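Local coordinates for protein L-threonine dehydrogenase (PDB 2YY7) that binds NAD and probably catalyses the oxidation of L-threonine, as an epimerase-like member of the short-chain dehydrogenase/reductase superfamily, at residues Trp115-Ala120 with Ile145-Gly150; Ala76-Ala81 with Trp91-Asn96; Gly172-Ser177 with Lys305-His310. One frame throughout, in Å; residues are numbered along the deposited sequence.

Contact 1. Residues Trp115-Ala120 with Ile145-Gly150; sequences WPSSIA and ISKQAG. With NAD (nicotinamide-adenine-dinucleotide), chain E.
Lys147 reaches from helix 142-161 past Trp115, its backbone at the indole edge and its side chain to one side of the ring plane, to the carbonyl of Pro116, and the tightest part of the contact lies along this path. NZ donates to Pro116 O at 2.7 Å, coming in at a C=O...N angle of 155° and tilted 22° out of the carbonyl plane. The same ammonium group gives a second bond to the nicotinamide ribose of NAD, at 2.9 Å to O3D, and a weak one at 3.1 Å to O2D, so it grips strand and cofactor together. The chain gets there by bending once, at chi2 (-58°), and then running fully extended. The indole of Trp115 crosses it obliquely: CZ2 meets the lysine CD at 3.6 Å, and CH2 brings the rim of the ring to 3.4 Å from Lys147 O, close to the ring plane. One turn further along the helix, Gly150 has no side chain to obstruct the indole, and its CA sits 3.7 Å from Trp115 CH2.

Lys147 follows Tyr143 by four positions, the Tyr-x-x-x-Lys pattern of short-chain dehydrogenases, and Tyr143 also hydrogen-bonds NAD. The other partner is the end of strand 112-118, parallel to its two neighbours in the Rossmann-fold sheet, where Pro116 CG faces the ribose and Ser117 OG turns to Glu151.

The remaining surroundings are looser and wetter. A water accepts a hydrogen bond from NZ at 3.0 Å and a weak one from Trp115 NE1, filling the angle between indole and ammonium group. Toward the nicotinamide, Ser118 CB stays 4.3 Å from Lys147 CG; its hydroxyl, beside the nicotinamide ring, is instead hydrogen-bonded to a glycerol that probably came from the crystallisation liquor.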
loop_
_atom_site.group_PDB
_atom_site.type_symbol
_atom_site.label_atom_id
_atom_site.label_comp_id
_atom_site.label_asym_id
_atom_site.label_seq_id
_atom_site.Cartn_x
_atom_site.Cartn_y
_atom_site.Cartn_z
ATOM N N TRP A 115 4.648 16.076 2.139
ATOM C CA TRP A 115 5.282 14.779 2.303
ATOM C C TRP A 115 5.540 14.273 0.893
ATOM O O TRP A 115 4.613 14.111 0.107
ATOM C CB TRP A 115 4.363 13.815 3.048
ATOM C CG TRP A 115 4.904 12.417 3.062
ATOM C CD1 TRP A 115 5.927 11.935 3.829
ATOM C CD2 TRP A 115 4.507 11.346 2.203
ATOM N NE1 TRP A 115 6.193 10.630 3.498
ATOM C CE2 TRP A 115 5.335 10.243 2.501
ATOM C CE3 TRP A 115 3.533 11.213 1.204
ATOM C CZ2 TRP A 115 5.217 9.017 1.835
ATOM C CZ3 TRP A 115 3.417 9.992 0.540
ATOM C CH2 TRP A 115 4.254 8.912 0.862
ATOM N N PRO A 116 6.809 14.026 0.548
ATOM C CA PRO A 116 7.092 13.549 -0.802
ATOM C C PRO A 116 7.007 12.044 -0.986
ATOM O O PRO A 116 7.411 11.266 -0.114
ATOM C CB PRO A 116 8.498 14.064 -1.042
ATOM C CG PRO A 116 9.139 13.823 0.316
ATOM C CD PRO A 116 8.059 14.312 1.281
ATOM N N SER A 117 6.456 11.649 -2.127
ATOM C CA SER A 117 6.364 10.246 -2.487
ATOM C C SER A 117 7.531 10.089 -3.450
ATOM O O SER A 117 8.467 10.898 -3.426
ATOM C CB SER A 117 5.047 9.950 -3.207
ATOM O OG SER A 117 4.954 8.576 -3.552
ATOM N N SER A 118 7.473 9.075 -4.303
ATOM C CA SER A 118 8.543 8.838 -5.262
ATOM C C SER A 118 8.070 8.029 -6.464
ATOM O O SER A 118 7.043 7.351 -6.406
ATOM C CB SER A 118 9.695 8.096 -4.571
ATOM O OG SER A 118 10.629 7.614 -5.513
ATOM N N ILE A 119 8.824 8.102 -7.555
ATOM C CA ILE A 119 8.491 7.333 -8.747
ATOM C C ILE A 119 8.629 5.854 -8.384
ATOM O O ILE A 119 8.260 4.974 -9.161
ATOM C CB ILE A 119 9.452 7.642 -9.913
ATOM C CG1 ILE A 119 10.905 7.523 -9.432
ATOM C CG2 ILE A 119 9.149 9.026 -10.480
ATOM C CD1 ILE A 119 11.936 7.573 -10.553
ATOM N N ALA A 120 9.170 5.590 -7.195
ATOM C CA ALA A 120 9.354 4.222 -6.720
ATOM C C ALA A 120 8.020 3.546 -6.402
ATOM O O ALA A 120 7.982 2.341 -6.142
ATOM C CB ALA A 120 10.250 4.209 -5.485
ATOM N N ILE A 145 6.776 0.358 -1.496
ATOM C CA ILE A 145 5.602 -0.078 -0.745
ATOM C C ILE A 145 5.253 0.961 0.318
ATOM O O ILE A 145 4.071 1.273 0.527
ATOM C CB ILE A 145 5.851 -1.450 -0.066
ATOM C CG1 ILE A 145 6.159 -2.504 -1.141
ATOM C CG2 ILE A 145 4.624 -1.865 0.756
ATOM C CD1 ILE A 145 6.533 -3.863 -0.582
ATOM N N SER A 146 6.276 1.502 0.976
ATOM C CA SER A 146 6.062 2.505 2.015
ATOM C C SER A 146 5.506 3.792 1.421
ATOM O O SER A 146 4.662 4.452 2.031
ATOM C CB SER A 146 7.368 2.806 2.775
ATOM O OG SER A 146 8.248 3.630 2.027
ATOM N N LYS A 147 5.980 4.158 0.235
ATOM C CA LYS A 147 5.501 5.370 -0.420
ATOM C C LYS A 147 4.063 5.193 -0.911
ATOM O O LYS A 147 3.266 6.123 -0.862
ATOM C CB LYS A 147 6.417 5.745 -1.591
ATOM C CG LYS A 147 7.804 6.229 -1.165
ATOM C CD LYS A 147 7.710 7.454 -0.247
ATOM C CE LYS A 147 9.069 8.105 -0.031
ATOM N NZ LYS A 147 8.975 9.306 0.857
ATOM N N GLN A 148 3.730 4.000 -1.387
ATOM C CA GLN A 148 2.376 3.755 -1.861
ATOM C C GLN A 148 1.388 3.802 -0.696
ATOM O O GLN A 148 0.350 4.457 -0.779
ATOM C CB GLN A 148 2.279 2.401 -2.560
ATOM C CG GLN A 148 0.862 2.075 -2.973
ATOM C CD GLN A 148 0.761 0.768 -3.704
ATOM O OE1 GLN A 148 1.147 -0.280 -3.184
ATOM N NE2 GLN A 148 0.238 0.818 -4.921
ATOM N N ALA A 149 1.713 3.110 0.389
ATOM C CA ALA A 149 0.851 3.101 1.571
ATOM C C ALA A 149 0.769 4.522 2.128
ATOM O O ALA A 149 -0.274 4.947 2.640
ATOM C CB ALA A 149 1.412 2.152 2.625
ATOM N N GLY A 150 1.878 5.251 2.029
ATOM C CA GLY A 150 1.908 6.621 2.506
ATOM C C GLY A 150 0.894 7.451 1.743
ATOM O O GLY A 150 0.130 8.196 2.344
HETATM P PA NAD E . 18.433 11.933 2.456
HETATM O O1A NAD E . 19.514 12.655 1.729
HETATM O O2A NAD E . 18.717 10.510 2.777
HETATM O O5B NAD E . 17.951 12.760 3.717
HETATM C C5B NAD E . 17.227 12.161 4.753
HETATM C C4B NAD E . 17.459 12.930 6.030
HETATM O O4B NAD E . 16.566 12.409 7.016
HETATM C C3B NAD E . 18.908 12.769 6.549
HETATM O O3B NAD E . 19.523 14.044 6.806
HETATM C C2B NAD E . 18.734 11.888 7.793
HETATM O O2B NAD E . 19.703 12.157 8.791
HETATM C C1B NAD E . 17.304 12.249 8.225
HETATM N N9A NAD E . 16.711 11.247 9.124
HETATM C C8A NAD E . 16.794 9.862 8.987
HETATM N N7A NAD E . 16.145 9.304 10.019
HETATM C C5A NAD E . 15.646 10.307 10.775
HETATM C C6A NAD E . 14.933 10.291 11.963
HETATM N N6A NAD E . 14.690 9.155 12.582
HETATM N N1A NAD E . 14.575 11.479 12.543
HETATM C C2A NAD E . 14.911 12.691 11.958
HETATM N N3A NAD E . 15.646 12.730 10.790
HETATM C C4A NAD E . 16.006 11.531 10.225
HETATM O O3 NAD E . 17.120 11.886 1.533
HETATM P PN NAD E . 16.577 12.974 0.459
HETATM O O1N NAD E . 16.693 14.382 0.967
HETATM O O2N NAD E . 17.118 12.545 -0.859
HETATM O O5D NAD E . 14.998 12.598 0.427
HETATM C C5D NAD E . 14.060 13.288 1.267
HETATM C C4D NAD E . 12.632 12.774 0.938
HETATM O O4D NAD E . 12.392 12.872 -0.454
HETATM C C3D NAD E . 12.420 11.294 1.271
HETATM O O3D NAD E . 11.068 11.110 1.677
HETATM C C2D NAD E . 12.591 10.603 -0.061
HETATM O O2D NAD E . 11.961 9.345 -0.000
HETATM C C1D NAD E . 11.975 11.614 -1.029
HETATM N N1N NAD E . 12.492 11.390 -2.399
HETATM C C2N NAD E . 13.811 11.675 -2.689
HETATM C C3N NAD E . 14.288 11.460 -3.978
HETATM C C7N NAD E . 15.685 11.871 -4.356
HETATM O O7N NAD E . 16.070 11.538 -5.644
HETATM N N7N NAD E . 16.521 12.472 -3.491
HETATM C C4N NAD E . 13.438 10.935 -4.970
HETATM C C5N NAD E . 12.099 10.676 -4.667
HETATM C C6N NAD E . 11.635 10.883 -3.382
HETATM O O HOH W 1 8.329 8.014 3.503
#

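Contact 2. Residues Ala76-Ala81 with Trp91-Asn96; sequences AALLSA and WDLNMN. With NAD (nicotinamide-adenine-dinucleotide), chain E.
Asn94 grips both polar groups of one backbone residue, Leu78, with its single carboxamide. OD1 accepts from Leu78 N at 3.0 Å (158° at the hydrogen), and ND2 donates to Leu78 O at 3.3 Å, a longer but straighter bond (167°). Each donor lies in the plane of the carbonyl it approaches, on a lone pair, and Leu78 O is itself nearly in the plane of the asparagine amide. With CG anti to the carbonyl carbon (chi1 -65°), the amide leans off helix 87-106 onto the loop that follows strand 71-74 of the Rossmann sheet. Close by, OD1 comes to 3.1 Å from Ala77 CB, so the oxygen is packed as well as bonded.

Around this polar centre Leu93 supplies the apolar filling. Its CD2 methyl rests 3.6 Å from Ala77 CA, and the side chain crosses that of Leu78 at about a right angle, with CD2 4.1 Å from Leu78 CG. The same leucine looks onto the cofactor: CD1 is 3.7 Å from N6A of the NAD adenine, while Ala76 CB touches C4A of that base at 3.6 Å. Farther round the helix, Trp91 packs edge-to-face with Trp153 and Phe99 of the second subunit.

Because one bond needs the amide oxygen and the other an N-H, with ND2 also bonded to Ser146 OG of helix 142-161, the carboxamide's orientation is fixed and a strand-like residue beyond the sheet gains partners.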
loop_
_atom_site.group_PDB
_atom_site.type_symbol
_atom_site.label_atom_id
_atom_site.label_comp_id
_atom_site.label_asym_id
_atom_site.label_seq_id
_atom_site.Cartn_x
_atom_site.Cartn_y
_atom_site.Cartn_z
ATOM N N ALA A 76 12.326 13.145 6.219
ATOM C CA ALA A 76 13.026 11.988 6.770
ATOM C C ALA A 76 12.439 10.656 6.320
ATOM O O ALA A 76 11.227 10.453 6.353
ATOM C CB ALA A 76 13.044 12.063 8.307
ATOM N N ALA A 77 13.322 9.750 5.905
ATOM C CA ALA A 77 12.944 8.415 5.440
ATOM C C ALA A 77 14.185 7.772 4.847
ATOM O O ALA A 77 15.157 8.466 4.561
ATOM C CB ALA A 77 11.867 8.508 4.363
ATOM N N LEU A 78 14.156 6.453 4.681
ATOM C CA LEU A 78 15.267 5.741 4.050
ATOM C C LEU A 78 14.877 5.613 2.575
ATOM O O LEU A 78 13.713 5.362 2.257
ATOM C CB LEU A 78 15.459 4.349 4.668
ATOM C CG LEU A 78 15.927 4.280 6.126
ATOM C CD1 LEU A 78 16.346 2.855 6.459
ATOM C CD2 LEU A 78 17.102 5.218 6.341
ATOM N N LEU A 79 15.842 5.789 1.678
ATOM C CA LEU A 79 15.583 5.719 0.243
ATOM C C LEU A 79 15.535 4.305 -0.349
ATOM O O LEU A 79 15.851 3.328 0.325
ATOM C CB LEU A 79 16.614 6.569 -0.505
ATOM C CG LEU A 79 16.284 8.059 -0.598
ATOM C CD1 LEU A 79 16.062 8.645 0.786
ATOM C CD2 LEU A 79 17.418 8.775 -1.315
ATOM N N SER A 80 15.145 4.222 -1.620
ATOM C CA SER A 80 15.000 2.956 -2.337
ATOM C C SER A 80 16.100 1.917 -2.149
ATOM O O SER A 80 15.828 0.807 -1.710
ATOM C CB SER A 80 14.807 3.214 -3.839
ATOM O OG SER A 80 15.922 3.886 -4.400
ATOM N N ALA A 81 17.335 2.262 -2.493
ATOM C CA ALA A 81 18.431 1.307 -2.358
ATOM C C ALA A 81 18.777 0.989 -0.901
ATOM O O ALA A 81 18.942 -0.175 -0.532
ATOM C CB ALA A 81 19.663 1.820 -3.098
ATOM N N TRP A 91 10.544 0.428 6.791
ATOM C CA TRP A 91 9.091 0.431 6.908
ATOM C C TRP A 91 8.683 1.206 8.161
ATOM O O TRP A 91 7.800 2.064 8.117
ATOM C CB TRP A 91 8.565 -1.012 6.962
ATOM C CG TRP A 91 7.073 -1.140 7.197
ATOM C CD1 TRP A 91 6.456 -1.507 8.362
ATOM C CD2 TRP A 91 6.024 -0.899 6.247
ATOM N NE1 TRP A 91 5.089 -1.510 8.195
ATOM C CE2 TRP A 91 4.797 -1.141 6.908
ATOM C CE3 TRP A 91 6.001 -0.503 4.903
ATOM C CZ2 TRP A 91 3.557 -0.999 6.269
ATOM C CZ3 TRP A 91 4.765 -0.361 4.266
ATOM C CH2 TRP A 91 3.564 -0.608 4.951
ATOM N N ASP A 92 9.355 0.914 9.270
ATOM C CA ASP A 92 9.077 1.563 10.546
ATOM C C ASP A 92 9.190 3.084 10.450
ATOM O O ASP A 92 8.238 3.800 10.761
ATOM C CB ASP A 92 10.033 1.013 11.614
ATOM C CG ASP A 92 9.722 1.529 13.016
ATOM O OD1 ASP A 92 8.608 2.045 13.240
ATOM O OD2 ASP A 92 10.595 1.400 13.904
ATOM N N LEU A 93 10.350 3.574 10.016
ATOM C CA LEU A 93 10.582 5.014 9.881
ATOM C C LEU A 93 9.678 5.701 8.858
ATOM O O LEU A 93 9.008 6.687 9.168
ATOM C CB LEU A 93 12.041 5.285 9.492
ATOM C CG LEU A 93 12.362 6.740 9.128
ATOM C CD1 LEU A 93 12.227 7.614 10.367
ATOM C CD2 LEU A 93 13.777 6.838 8.566
ATOM N N ASN A 94 9.679 5.187 7.633
ATOM C CA ASN A 94 8.889 5.783 6.567
ATOM C C ASN A 94 7.395 5.877 6.874
ATOM O O ASN A 94 6.763 6.885 6.556
ATOM C CB ASN A 94 9.115 5.013 5.260
ATOM C CG ASN A 94 10.548 5.131 4.752
ATOM O OD1 ASN A 94 11.443 5.593 5.465
ATOM N ND2 ASN A 94 10.770 4.707 3.519
ATOM N N MET A 95 6.829 4.844 7.497
ATOM C CA MET A 95 5.404 4.857 7.815
ATOM C C MET A 95 5.036 5.596 9.096
ATOM O O MET A 95 4.143 6.447 9.094
ATOM C CB MET A 95 4.851 3.425 7.912
ATOM C CG MET A 95 4.843 2.642 6.601
ATOM S SD MET A 95 4.099 3.552 5.222
ATOM C CE MET A 95 2.384 3.739 5.765
ATOM N N ASN A 96 5.715 5.268 10.190
ATOM C CA ASN A 96 5.392 5.877 11.473
ATOM C C ASN A 96 5.696 7.361 11.582
ATOM O O ASN A 96 4.996 8.075 12.293
ATOM C CB ASN A 96 6.050 5.092 12.617
ATOM C CG ASN A 96 5.412 3.717 12.806
ATOM O OD1 ASN A 96 4.188 3.592 12.814
ATOM N ND2 ASN A 96 6.237 2.687 12.957
HETATM P PA NAD E . 18.433 11.933 2.456
HETATM O O1A NAD E . 19.514 12.655 1.729
HETATM O O2A NAD E . 18.717 10.510 2.777
HETATM O O5B NAD E . 17.951 12.760 3.717
HETATM C C5B NAD E . 17.227 12.161 4.753
HETATM C C4B NAD E . 17.459 12.930 6.030
HETATM O O4B NAD E . 16.566 12.409 7.016
HETATM C C3B NAD E . 18.908 12.769 6.549
HETATM O O3B NAD E . 19.523 14.044 6.806
HETATM C C2B NAD E . 18.734 11.888 7.793
HETATM O O2B NAD E . 19.703 12.157 8.791
HETATM C C1B NAD E . 17.304 12.249 8.225
HETATM N N9A NAD E . 16.711 11.247 9.124
HETATM C C8A NAD E . 16.794 9.862 8.987
HETATM N N7A NAD E . 16.145 9.304 10.019
HETATM C C5A NAD E . 15.646 10.307 10.775
HETATM C C6A NAD E . 14.933 10.291 11.963
HETATM N N6A NAD E . 14.690 9.155 12.582
HETATM N N1A NAD E . 14.575 11.479 12.543
HETATM C C2A NAD E . 14.911 12.691 11.958
HETATM N N3A NAD E . 15.646 12.730 10.790
HETATM C C4A NAD E . 16.006 11.531 10.225
HETATM O O3 NAD E . 17.120 11.886 1.533
HETATM P PN NAD E . 16.577 12.974 0.459
HETATM O O1N NAD E . 16.693 14.382 0.967
HETATM O O2N NAD E . 17.118 12.545 -0.859
HETATM O O5D NAD E . 14.998 12.598 0.427
HETATM C C5D NAD E . 14.060 13.288 1.267
HETATM C C4D NAD E . 12.632 12.774 0.938
HETATM O O4D NAD E . 12.392 12.872 -0.454
HETATM C C3D NAD E . 12.420 11.294 1.271
HETATM O O3D NAD E . 11.068 11.110 1.677
HETATM C C2D NAD E . 12.591 10.603 -0.061
HETATM O O2D NAD E . 11.961 9.345 -0.000
HETATM C C1D NAD E . 11.975 11.614 -1.029
HETATM N N1N NAD E . 12.492 11.390 -2.399
HETATM C C2N NAD E . 13.811 11.675 -2.689
HETATM C C3N NAD E . 14.288 11.460 -3.978
HETATM C C7N NAD E . 15.685 11.871 -4.356
HETATM O O7N NAD E . 16.070 11.538 -5.644
HETATM N N7N NAD E . 16.521 12.472 -3.491
HETATM C C4N NAD E . 13.438 10.935 -4.970
HETATM C C5N NAD E . 12.099 10.676 -4.667
HETATM C C6N NAD E . 11.635 10.883 -3.382
HETATM O O HOH W 2 8.312 9.233 5.763
#

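Contact 3. Residues Gly172-Ser177 with Lys305-His310; sequences GLISWS and KDMIEH. With NAD (nicotinamide-adenine-dinucleotide), chain E.
The strand that lines the nicotinamide pocket leads, beyond the pocket, to a face-to-face stack of Trp176 on His310. Within the pocket, Leu173 N donates to O7N of the NAD carboxamide at 2.9 Å; three residues later the chain has left strand 164-174, and Trp176 meets the C-terminal helix 300-311. Its pyrrole ring and the imidazole of His310 have their centroids 3.5 Å apart and planes only 7° from parallel. His310 CB also stands over that face, 3.8 Å from the same pyrrole centroid, in a CH-pi contact. A chi1 of 54°, with CG between backbone N and carbonyl carbon, swings the indole out to the helix, and Ser177 CB lies against the opposite face, toward its rim.

The edge is occupied too. Met307 SD lies near the ring plane, 5.2 Å from the pyrrole centroid, a Met-aromatic contact, and the bent methionine carries its methyl CE on to Ile174 CG2 at 3.8 Å. A water accepts from Trp176 NE1 at 3.0 Å and lies 2.8 Å from Asp306 OD1, to which it can donate and which Tyr215 also bonds. With an alanine at Trp176, His310 would probably lose its stacking surface and be left freer to turn, while the water would lack its indole donor and a gap would open beside Met307.

Around the contact, strand 211-215 pairs with strand 164-174 and brings Tyr215 against both Trp176 and Met307. Helix 187-197 closes in with Phe192 on Met307 and Val189 on Ile174, so the C-terminal helix packs against sheet and helix at once.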
loop_
_atom_site.group_PDB
_atom_site.type_symbol
_atom_site.label_atom_id
_atom_site.label_comp_id
_atom_site.label_asym_id
_atom_site.label_seq_id
_atom_site.Cartn_x
_atom_site.Cartn_y
_atom_site.Cartn_z
ATOM N N GLY A 172 14.098 10.835 -10.009
ATOM C CA GLY A 172 15.450 10.829 -9.462
ATOM C C GLY A 172 15.978 12.257 -9.404
ATOM O O GLY A 172 15.958 12.955 -10.419
ATOM N N LEU A 173 16.452 12.696 -8.238
ATOM C CA LEU A 173 16.949 14.069 -8.088
ATOM C C LEU A 173 18.468 14.222 -8.146
ATOM O O LEU A 173 19.215 13.388 -7.635
ATOM C CB LEU A 173 16.430 14.684 -6.780
ATOM C CG LEU A 173 14.916 14.770 -6.583
ATOM C CD1 LEU A 173 14.622 15.660 -5.381
ATOM C CD2 LEU A 173 14.246 15.337 -7.829
ATOM N N ILE A 174 18.909 15.322 -8.749
ATOM C CA ILE A 174 20.329 15.608 -8.927
ATOM C C ILE A 174 20.735 16.933 -8.274
ATOM O O ILE A 174 20.111 17.966 -8.512
ATOM C CB ILE A 174 20.652 15.643 -10.436
ATOM C CG1 ILE A 174 20.263 14.295 -11.060
ATOM C CG2 ILE A 174 22.133 15.934 -10.661
ATOM C CD1 ILE A 174 19.961 14.352 -12.550
ATOM N N SER A 175 21.777 16.903 -7.448
ATOM C CA SER A 175 22.230 18.116 -6.775
ATOM C C SER A 175 23.741 18.146 -6.571
ATOM O O SER A 175 24.419 17.127 -6.700
ATOM C CB SER A 175 21.544 18.260 -5.417
ATOM O OG SER A 175 21.982 17.244 -4.535
ATOM N N TRP A 176 24.245 19.328 -6.223
ATOM C CA TRP A 176 25.669 19.564 -6.007
ATOM C C TRP A 176 26.036 19.945 -4.569
ATOM O O TRP A 176 27.203 19.877 -4.193
ATOM C CB TRP A 176 26.142 20.692 -6.932
ATOM C CG TRP A 176 25.312 21.941 -6.780
ATOM C CD1 TRP A 176 24.228 22.305 -7.532
ATOM C CD2 TRP A 176 25.446 22.943 -5.763
ATOM N NE1 TRP A 176 23.679 23.468 -7.044
ATOM C CE2 TRP A 176 24.406 23.880 -5.958
ATOM C CE3 TRP A 176 26.344 23.138 -4.702
ATOM C CZ2 TRP A 176 24.239 24.998 -5.130
ATOM C CZ3 TRP A 176 26.176 24.254 -3.879
ATOM C CH2 TRP A 176 25.129 25.167 -4.101
ATOM N N SER A 177 25.053 20.350 -3.766
ATOM C CA SER A 177 25.343 20.782 -2.394
ATOM C C SER A 177 25.490 19.711 -1.320
ATOM O O SER A 177 26.224 19.907 -0.352
ATOM C CB SER A 177 24.290 21.792 -1.929
ATOM O OG SER A 177 23.012 21.192 -1.854
ATOM N N LYS A 305 25.460 21.792 -17.248
ATOM C CA LYS A 305 26.263 23.006 -17.193
ATOM C C LYS A 305 26.321 23.532 -15.764
ATOM O O LYS A 305 27.403 23.802 -15.235
ATOM C CB LYS A 305 25.666 24.080 -18.110
ATOM C CG LYS A 305 26.406 25.407 -18.074
ATOM C CD LYS A 305 25.697 26.452 -18.926
ATOM C CE LYS A 305 26.461 27.767 -18.931
ATOM N NZ LYS A 305 25.706 28.847 -19.628
ATOM N N ASP A 306 25.148 23.673 -15.149
ATOM C CA ASP A 306 25.037 24.182 -13.783
ATOM C C ASP A 306 25.759 23.307 -12.760
ATOM O O ASP A 306 26.350 23.820 -11.812
ATOM C CB ASP A 306 23.558 24.335 -13.408
ATOM C CG ASP A 306 23.351 25.248 -12.215
ATOM O OD1 ASP A 306 23.351 24.758 -11.069
ATOM O OD2 ASP A 306 23.203 26.470 -12.430
ATOM N N MET A 307 25.718 21.989 -12.948
ATOM C CA MET A 307 26.402 21.079 -12.032
ATOM C C MET A 307 27.911 21.280 -12.119
ATOM O O MET A 307 28.592 21.438 -11.102
ATOM C CB MET A 307 26.072 19.616 -12.362
ATOM C CG MET A 307 24.734 19.120 -11.810
ATOM S SD MET A 307 24.688 19.025 -10.000
ATOM C CE MET A 307 25.476 17.430 -9.721
ATOM N N ILE A 308 28.431 21.269 -13.341
ATOM C CA ILE A 308 29.863 21.437 -13.548
ATOM C C ILE A 308 30.357 22.793 -13.038
ATOM O O ILE A 308 31.462 22.897 -12.513
ATOM C CB ILE A 308 30.216 21.237 -15.041
ATOM C CG1 ILE A 308 29.958 19.770 -15.417
ATOM C CG2 ILE A 308 31.680 21.607 -15.306
ATOM C CD1 ILE A 308 30.086 19.468 -16.882
ATOM N N GLU A 309 29.535 23.830 -13.172
ATOM C CA GLU A 309 29.929 25.146 -12.686
ATOM C C GLU A 309 30.047 25.113 -11.167
ATOM O O GLU A 309 30.980 25.669 -10.593
ATOM C CB GLU A 309 28.907 26.209 -13.093
ATOM C CG GLU A 309 28.845 26.488 -14.583
ATOM C CD GLU A 309 28.006 27.713 -14.905
ATOM O OE1 GLU A 309 26.848 27.786 -14.444
ATOM O OE2 GLU A 309 28.502 28.605 -15.618
ATOM N N HIS A 310 29.095 24.454 -10.514
ATOM C CA HIS A 310 29.112 24.353 -9.057
ATOM C C HIS A 310 30.239 23.463 -8.536
ATOM O O HIS A 310 30.800 23.718 -7.472
ATOM C CB HIS A 310 27.773 23.808 -8.551
ATOM C CG HIS A 310 26.708 24.850 -8.414
ATOM N ND1 HIS A 310 26.683 25.754 -7.374
ATOM C CD2 HIS A 310 25.644 25.147 -9.196
ATOM C CE1 HIS A 310 25.650 26.565 -7.523
ATOM N NE2 HIS A 310 25.004 26.218 -8.621
HETATM P PA NAD E . 18.433 11.933 2.456
HETATM O O1A NAD E . 19.514 12.655 1.729
HETATM O O2A NAD E . 18.717 10.510 2.777
HETATM O O5B NAD E . 17.951 12.760 3.717
HETATM C C5B NAD E . 17.227 12.161 4.753
HETATM C C4B NAD E . 17.459 12.930 6.030
HETATM O O4B NAD E . 16.566 12.409 7.016
HETATM C C3B NAD E . 18.908 12.769 6.549
HETATM O O3B NAD E . 19.523 14.044 6.806
HETATM C C2B NAD E . 18.734 11.888 7.793
HETATM O O2B NAD E . 19.703 12.157 8.791
HETATM C C1B NAD E . 17.304 12.249 8.225
HETATM N N9A NAD E . 16.711 11.247 9.124
HETATM C C8A NAD E . 16.794 9.862 8.987
HETATM N N7A NAD E . 16.145 9.304 10.019
HETATM C C5A NAD E . 15.646 10.307 10.775
HETATM C C6A NAD E . 14.933 10.291 11.963
HETATM N N6A NAD E . 14.690 9.155 12.582
HETATM N N1A NAD E . 14.575 11.479 12.543
HETATM C C2A NAD E . 14.911 12.691 11.958
HETATM N N3A NAD E . 15.646 12.730 10.790
HETATM C C4A NAD E . 16.006 11.531 10.225
HETATM O O3 NAD E . 17.120 11.886 1.533
HETATM P PN NAD E . 16.577 12.974 0.459
HETATM O O1N NAD E . 16.693 14.382 0.967
HETATM O O2N NAD E . 17.118 12.545 -0.859
HETATM O O5D NAD E . 14.998 12.598 0.427
HETATM C C5D NAD E . 14.060 13.288 1.267
HETATM C C4D NAD E . 12.632 12.774 0.938
HETATM O O4D NAD E . 12.392 12.872 -0.454
HETATM C C3D NAD E . 12.420 11.294 1.271
HETATM O O3D NAD E . 11.068 11.110 1.677
HETATM C C2D NAD E . 12.591 10.603 -0.061
HETATM O O2D NAD E . 11.961 9.345 -0.000
HETATM C C1D NAD E . 11.975 11.614 -1.029
HETATM N N1N NAD E . 12.492 11.390 -2.399
HETATM C C2N NAD E . 13.811 11.675 -2.689
HETATM C C3N NAD E . 14.288 11.460 -3.978
HETATM C C7N NAD E . 15.685 11.871 -4.356
HETATM O O7N NAD E . 16.070 11.538 -5.644
HETATM N N7N NAD E . 16.521 12.472 -3.491
HETATM C C4N NAD E . 13.438 10.935 -4.970
HETATM C C5N NAD E . 12.099 10.676 -4.667
HETATM C C6N NAD E . 11.635 10.883 -3.382
HETATM O O HOH W 3 21.798 25.050 -8.776
#

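Overall arrangement
All three contacts touch the same NAD but at different points: contact 1 at the nicotinamide ribose and ring, contact 2 chiefly at the adenine and the pyrophosphate, contact 3 at the carboxamide. Contacts 1 and 2 are close neighbours, centres 9 Å apart, and helices 87-106 and 142-161 join them through a probable hydrogen bond of 3.1 Å between Ser146 OG and Asn94 ND2; both also reach the second subunit. Contact 3 lies across the centre of the chain, about 24 Å from contact 1 and 25 Å from contact 2 between centres. Its link to contact 1 is the sheet, where strands 112-118 and 164-174 are adjacent and Ile119 CD1 packs 4.0 Å from Gly172 N.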